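Local coordinates for protein poly-beta-hydroxybuterate polymerase (Cupriavidus necator, PDB 5T6O) that probably acts as an acyltransferase that polymerises hydroxybutyrate units into polyhydroxybutyrate, the chain here being its catalytic domain of alpha/beta hydrolase fold, at residues A[1-13]-A[50-63]. The protein carries 1 engineered substitution. Numbering follows the deposited sequence.
Sequences SAFEVGRNVAVTE and YYILDLQPESSLVR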
# COMPACT_ATOMS: atom_id res chain seq x y z
N SER A 1 -15.91 -30.76 -23.82
CA SER A 1 -15.26 -30.50 -25.10
C SER A 1 -14.35 -29.27 -25.01
O SER A 1 -14.75 -28.23 -24.49
CB SER A 1 -16.30 -30.31 -26.21
N ALA A 2 -13.13 -29.40 -25.52
CA ALA A 2 -12.14 -28.33 -25.46
C ALA A 2 -12.66 -27.07 -26.15
O ALA A 2 -13.52 -27.12 -27.04
CB ALA A 2 -10.84 -28.78 -26.12
N PHE A 3 -12.13 -25.92 -25.74
CA PHE A 3 -12.55 -24.68 -26.36
C PHE A 3 -12.02 -24.58 -27.79
O PHE A 3 -10.89 -24.98 -28.08
CB PHE A 3 -12.08 -23.47 -25.54
CG PHE A 3 -12.74 -23.39 -24.20
CD1 PHE A 3 -14.10 -23.16 -24.10
CD2 PHE A 3 -12.01 -23.61 -23.04
CE1 PHE A 3 -14.72 -23.12 -22.85
CE2 PHE A 3 -12.62 -23.56 -21.80
CZ PHE A 3 -13.97 -23.32 -21.71
N GLU A 4 -12.85 -24.05 -28.68
CA GLU A 4 -12.45 -23.86 -30.07
C GLU A 4 -13.16 -22.63 -30.61
O GLU A 4 -14.39 -22.60 -30.63
CB GLU A 4 -12.76 -25.09 -30.92
CG GLU A 4 -12.39 -24.91 -32.38
CD GLU A 4 -12.79 -26.09 -33.25
OE1 GLU A 4 -13.17 -27.15 -32.71
OE2 GLU A 4 -12.74 -25.94 -34.49
N VAL A 5 -12.37 -21.64 -31.04
CA VAL A 5 -12.94 -20.40 -31.56
C VAL A 5 -13.81 -20.71 -32.77
O VAL A 5 -13.38 -21.41 -33.70
CB VAL A 5 -11.80 -19.43 -31.92
CG1 VAL A 5 -12.34 -18.17 -32.59
CG2 VAL A 5 -11.03 -19.08 -30.67
N GLY A 6 -15.05 -20.22 -32.76
CA GLY A 6 -15.99 -20.47 -33.82
C GLY A 6 -16.82 -21.73 -33.65
O GLY A 6 -17.73 -21.95 -34.46
N ARG A 7 -16.53 -22.55 -32.65
CA ARG A 7 -17.35 -23.72 -32.33
C ARG A 7 -18.10 -23.57 -31.02
O ARG A 7 -19.32 -23.72 -30.98
CB ARG A 7 -16.49 -24.99 -32.29
CG ARG A 7 -17.30 -26.26 -32.03
CD ARG A 7 -16.44 -27.52 -32.12
NE ARG A 7 -15.53 -27.65 -30.98
N ASN A 8 -17.39 -23.28 -29.92
CA ASN A 8 -18.05 -23.04 -28.64
C ASN A 8 -17.60 -21.76 -27.95
O ASN A 8 -18.06 -21.47 -26.84
CB ASN A 8 -17.86 -24.24 -27.70
CG ASN A 8 -16.41 -24.66 -27.57
OD1 ASN A 8 -15.50 -23.85 -27.73
ND2 ASN A 8 -16.18 -25.93 -27.26
N VAL A 9 -16.72 -20.98 -28.57
CA VAL A 9 -16.47 -19.62 -28.15
C VAL A 9 -16.46 -18.76 -29.40
O VAL A 9 -16.17 -19.24 -30.50
CB VAL A 9 -15.15 -19.45 -27.34
CG1 VAL A 9 -15.15 -20.35 -26.10
CG2 VAL A 9 -13.93 -19.70 -28.18
N ALA A 10 -16.84 -17.49 -29.23
CA ALA A 10 -16.94 -16.54 -30.34
C ALA A 10 -17.91 -17.02 -31.41
O ALA A 10 -17.58 -17.08 -32.59
CB ALA A 10 -15.56 -16.25 -30.93
N VAL A 11 -19.13 -17.36 -30.99
CA VAL A 11 -20.10 -17.98 -31.89
C VAL A 11 -21.28 -17.06 -32.20
O VAL A 11 -22.24 -17.50 -32.84
CB VAL A 11 -20.59 -19.34 -31.35
CG1 VAL A 11 -19.44 -20.33 -31.29
CG2 VAL A 11 -21.26 -19.17 -29.99
N THR A 12 -21.24 -15.79 -31.80
CA THR A 12 -22.37 -14.93 -32.16
C THR A 12 -22.41 -14.77 -33.68
O THR A 12 -21.37 -14.60 -34.32
CB THR A 12 -22.27 -13.58 -31.46
OG1 THR A 12 -22.29 -13.81 -30.04
CG2 THR A 12 -23.47 -12.67 -31.83
N GLU A 13 -23.61 -14.89 -34.25
CA GLU A 13 -23.73 -14.98 -35.71
C GLU A 13 -23.39 -13.65 -36.37
O GLU A 13 -23.89 -12.59 -35.96
CB GLU A 13 -25.14 -15.44 -36.10
CG GLU A 13 -25.32 -15.65 -37.61
CD GLU A 13 -26.60 -16.41 -37.97
OE1 GLU A 13 -27.36 -16.78 -37.06
OE2 GLU A 13 -26.83 -16.63 -39.19
N TYR A 50 -9.96 -10.73 -29.74
CA TYR A 50 -11.16 -9.94 -29.43
C TYR A 50 -12.19 -10.71 -28.62
O TYR A 50 -13.02 -10.07 -27.94
CB TYR A 50 -11.83 -9.45 -30.72
CG TYR A 50 -12.69 -10.48 -31.44
CD1 TYR A 50 -14.02 -10.71 -31.05
CD2 TYR A 50 -12.19 -11.20 -32.51
CE1 TYR A 50 -14.79 -11.64 -31.70
CE2 TYR A 50 -12.96 -12.13 -33.17
CZ TYR A 50 -14.27 -12.34 -32.76
OH TYR A 50 -15.03 -13.26 -33.43
N TYR A 51 -12.19 -12.04 -28.68
CA TYR A 51 -13.37 -12.79 -28.28
C TYR A 51 -13.53 -12.89 -26.77
O TYR A 51 -14.50 -13.51 -26.31
CB TYR A 51 -13.34 -14.19 -28.91
CG TYR A 51 -12.18 -15.08 -28.52
CD1 TYR A 51 -12.24 -15.86 -27.36
CD2 TYR A 51 -11.07 -15.20 -29.34
CE1 TYR A 51 -11.20 -16.69 -27.01
CE2 TYR A 51 -10.01 -16.05 -29.00
CZ TYR A 51 -10.09 -16.78 -27.84
OH TYR A 51 -9.05 -17.61 -27.48
N ILE A 52 -12.65 -12.26 -25.98
CA ILE A 52 -13.02 -11.99 -24.59
C ILE A 52 -14.35 -11.23 -24.55
O ILE A 52 -15.11 -11.36 -23.59
CB ILE A 52 -11.89 -11.22 -23.86
CG1 ILE A 52 -12.17 -11.15 -22.35
CG2 ILE A 52 -11.73 -9.80 -24.43
CD1 ILE A 52 -12.39 -12.49 -21.69
N LEU A 53 -14.66 -10.47 -25.60
CA LEU A 53 -15.91 -9.72 -25.69
C LEU A 53 -17.05 -10.54 -26.28
O LEU A 53 -18.18 -10.05 -26.31
CB LEU A 53 -15.72 -8.46 -26.54
CG LEU A 53 -14.67 -7.49 -26.00
CD1 LEU A 53 -14.57 -6.29 -26.90
CD2 LEU A 53 -15.04 -7.07 -24.58
N ASP A 54 -16.78 -11.74 -26.78
CA ASP A 54 -17.83 -12.63 -27.32
C ASP A 54 -17.47 -14.06 -26.90
O ASP A 54 -17.31 -14.95 -27.72
CB ASP A 54 -17.94 -12.51 -28.84
CG ASP A 54 -19.03 -13.41 -29.43
OD1 ASP A 54 -20.03 -13.66 -28.73
OD2 ASP A 54 -18.88 -13.88 -30.58
N LEU A 55 -17.31 -14.27 -25.59
CA LEU A 55 -16.65 -15.48 -25.12
C LEU A 55 -17.54 -16.70 -25.31
O LEU A 55 -17.45 -17.37 -26.34
CB LEU A 55 -16.22 -15.30 -23.65
CG LEU A 55 -15.26 -16.35 -23.09
CD1 LEU A 55 -14.04 -16.56 -23.99
CD2 LEU A 55 -14.82 -15.97 -21.67
N GLN A 56 -18.40 -17.00 -24.37
CA GLN A 56 -19.43 -17.98 -24.63
C GLN A 56 -20.78 -17.28 -24.72
O GLN A 56 -20.90 -16.11 -24.34
CB GLN A 56 -19.44 -19.06 -23.54
CG GLN A 56 -18.11 -19.80 -23.44
CD GLN A 56 -18.14 -20.92 -22.43
OE1 GLN A 56 -17.41 -20.90 -21.45
NE2 GLN A 56 -18.99 -21.92 -22.68
N PRO A 57 -21.81 -17.92 -25.27
CA PRO A 57 -23.08 -17.21 -25.47
C PRO A 57 -23.63 -16.55 -24.20
O PRO A 57 -24.09 -15.41 -24.27
CB PRO A 57 -24.01 -18.31 -25.99
CG PRO A 57 -23.09 -19.17 -26.79
CD PRO A 57 -21.80 -19.21 -26.00
N GLU A 58 -23.59 -17.24 -23.06
CA GLU A 58 -24.13 -16.65 -21.84
C GLU A 58 -23.34 -15.42 -21.40
O GLU A 58 -23.91 -14.49 -20.83
CB GLU A 58 -24.16 -17.68 -20.71
CG GLU A 58 -25.12 -18.83 -20.95
N SER A 59 -22.04 -15.40 -21.70
CA SER A 59 -21.13 -14.37 -21.20
C SER A 59 -20.77 -13.33 -22.26
O SER A 59 -19.92 -12.48 -22.00
CB SER A 59 -19.85 -15.02 -20.68
OG SER A 59 -19.18 -15.66 -21.77
N SER A 60 -21.37 -13.40 -23.44
CA SER A 60 -20.94 -12.56 -24.56
C SER A 60 -21.46 -11.13 -24.40
O SER A 60 -22.67 -10.90 -24.35
CB SER A 60 -21.43 -13.15 -25.88
OG SER A 60 -21.35 -12.21 -26.93
N LEU A 61 -20.54 -10.16 -24.38
CA LEU A 61 -20.96 -8.76 -24.43
C LEU A 61 -21.52 -8.42 -25.80
O LEU A 61 -22.50 -7.67 -25.90
CB LEU A 61 -19.79 -7.84 -24.07
CG LEU A 61 -20.15 -6.36 -24.03
CD1 LEU A 61 -21.01 -6.04 -22.81
CD2 LEU A 61 -18.88 -5.50 -24.07
N VAL A 62 -20.92 -8.95 -26.87
CA VAL A 62 -21.45 -8.69 -28.21
C VAL A 62 -22.90 -9.13 -28.30
O VAL A 62 -23.78 -8.35 -28.70
CB VAL A 62 -20.59 -9.39 -29.29
CG1 VAL A 62 -21.31 -9.33 -30.61
CG2 VAL A 62 -19.22 -8.71 -29.40
N ARG A 63 -23.18 -10.39 -27.94
CA ARG A 63 -24.56 -10.87 -28.07
C ARG A 63 -25.51 -10.04 -27.22
O ARG A 63 -26.63 -9.73 -27.65
CB ARG A 63 -24.65 -12.34 -27.68
CG ARG A 63 -26.01 -12.97 -28.01
CD ARG A 63 -26.16 -14.35 -27.38
NE ARG A 63 -26.07 -14.28 -25.92
CZ ARG A 63 -27.10 -14.07 -25.11
NH1 ARG A 63 -28.32 -13.91 -25.62
NH2 ARG A 63 -26.93 -14.02 -23.79
O HOH W 1 -20.13 -16.53 -28.30
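Asp54 grips Thr12 with both carboxylate oxygens. Thr12 OG1 donates to Asp54 OD1 at 2.6 Å, from the syn side but 34° out of the carboxylate plane, while Thr12 N reaches the syn lone pair of Asp54 OD2 over 3.3 Å. A threonine suits the spot: with OG1 beside its own backbone N (chi1 -60°), hydroxyl and N-H can serve one carboxylate, and the methyl CG2 is left to lie against Val62 CG1. Ser60 OG also donates to Asp54 OD1, at 2.7 Å, approaching on the anti side and from the same face as the threonine hydroxyl; a water that accepts from Val11 N lies within hydrogen-bonding distance of OD1 too. Three protein donors, Thr12 OG1, Thr12 N and Ser60 OG, round a buried carboxylate would be expected to favour its charged form. Ser60 is in turn the N-cap of helix 61-67, its OG accepting from Arg63 N, so the aspartate probably helps to orient the cap, and the network ties the coil ahead of strand 14-19, near one margin of the alpha/beta hydrolase sheet, to the start of this helix. Next to the carboxylate site, Ala10 N donates to Leu55 O at 3.0 Å, 156° at the hydrogen, and makes a weak, bent second bond to Asp54 O. The small Ala10 lets the chains come this close, its CB resting 3.6 Å from Tyr51 CB. The Tyr51 ring receives Val5 CG2 over one face in a CH-pi contact, 4.0 Å from the centroid, and its hydroxyl is hydrogen-bonded to Asp228. Packing slackens toward the surface, where Val11 CG2 merely brushes Pro57 CG of the exposed proline, and Gln56 CG lies 4.0 Å from Val9 CG1; the Phe3 ring meets that of Phe224 on helix 220-227.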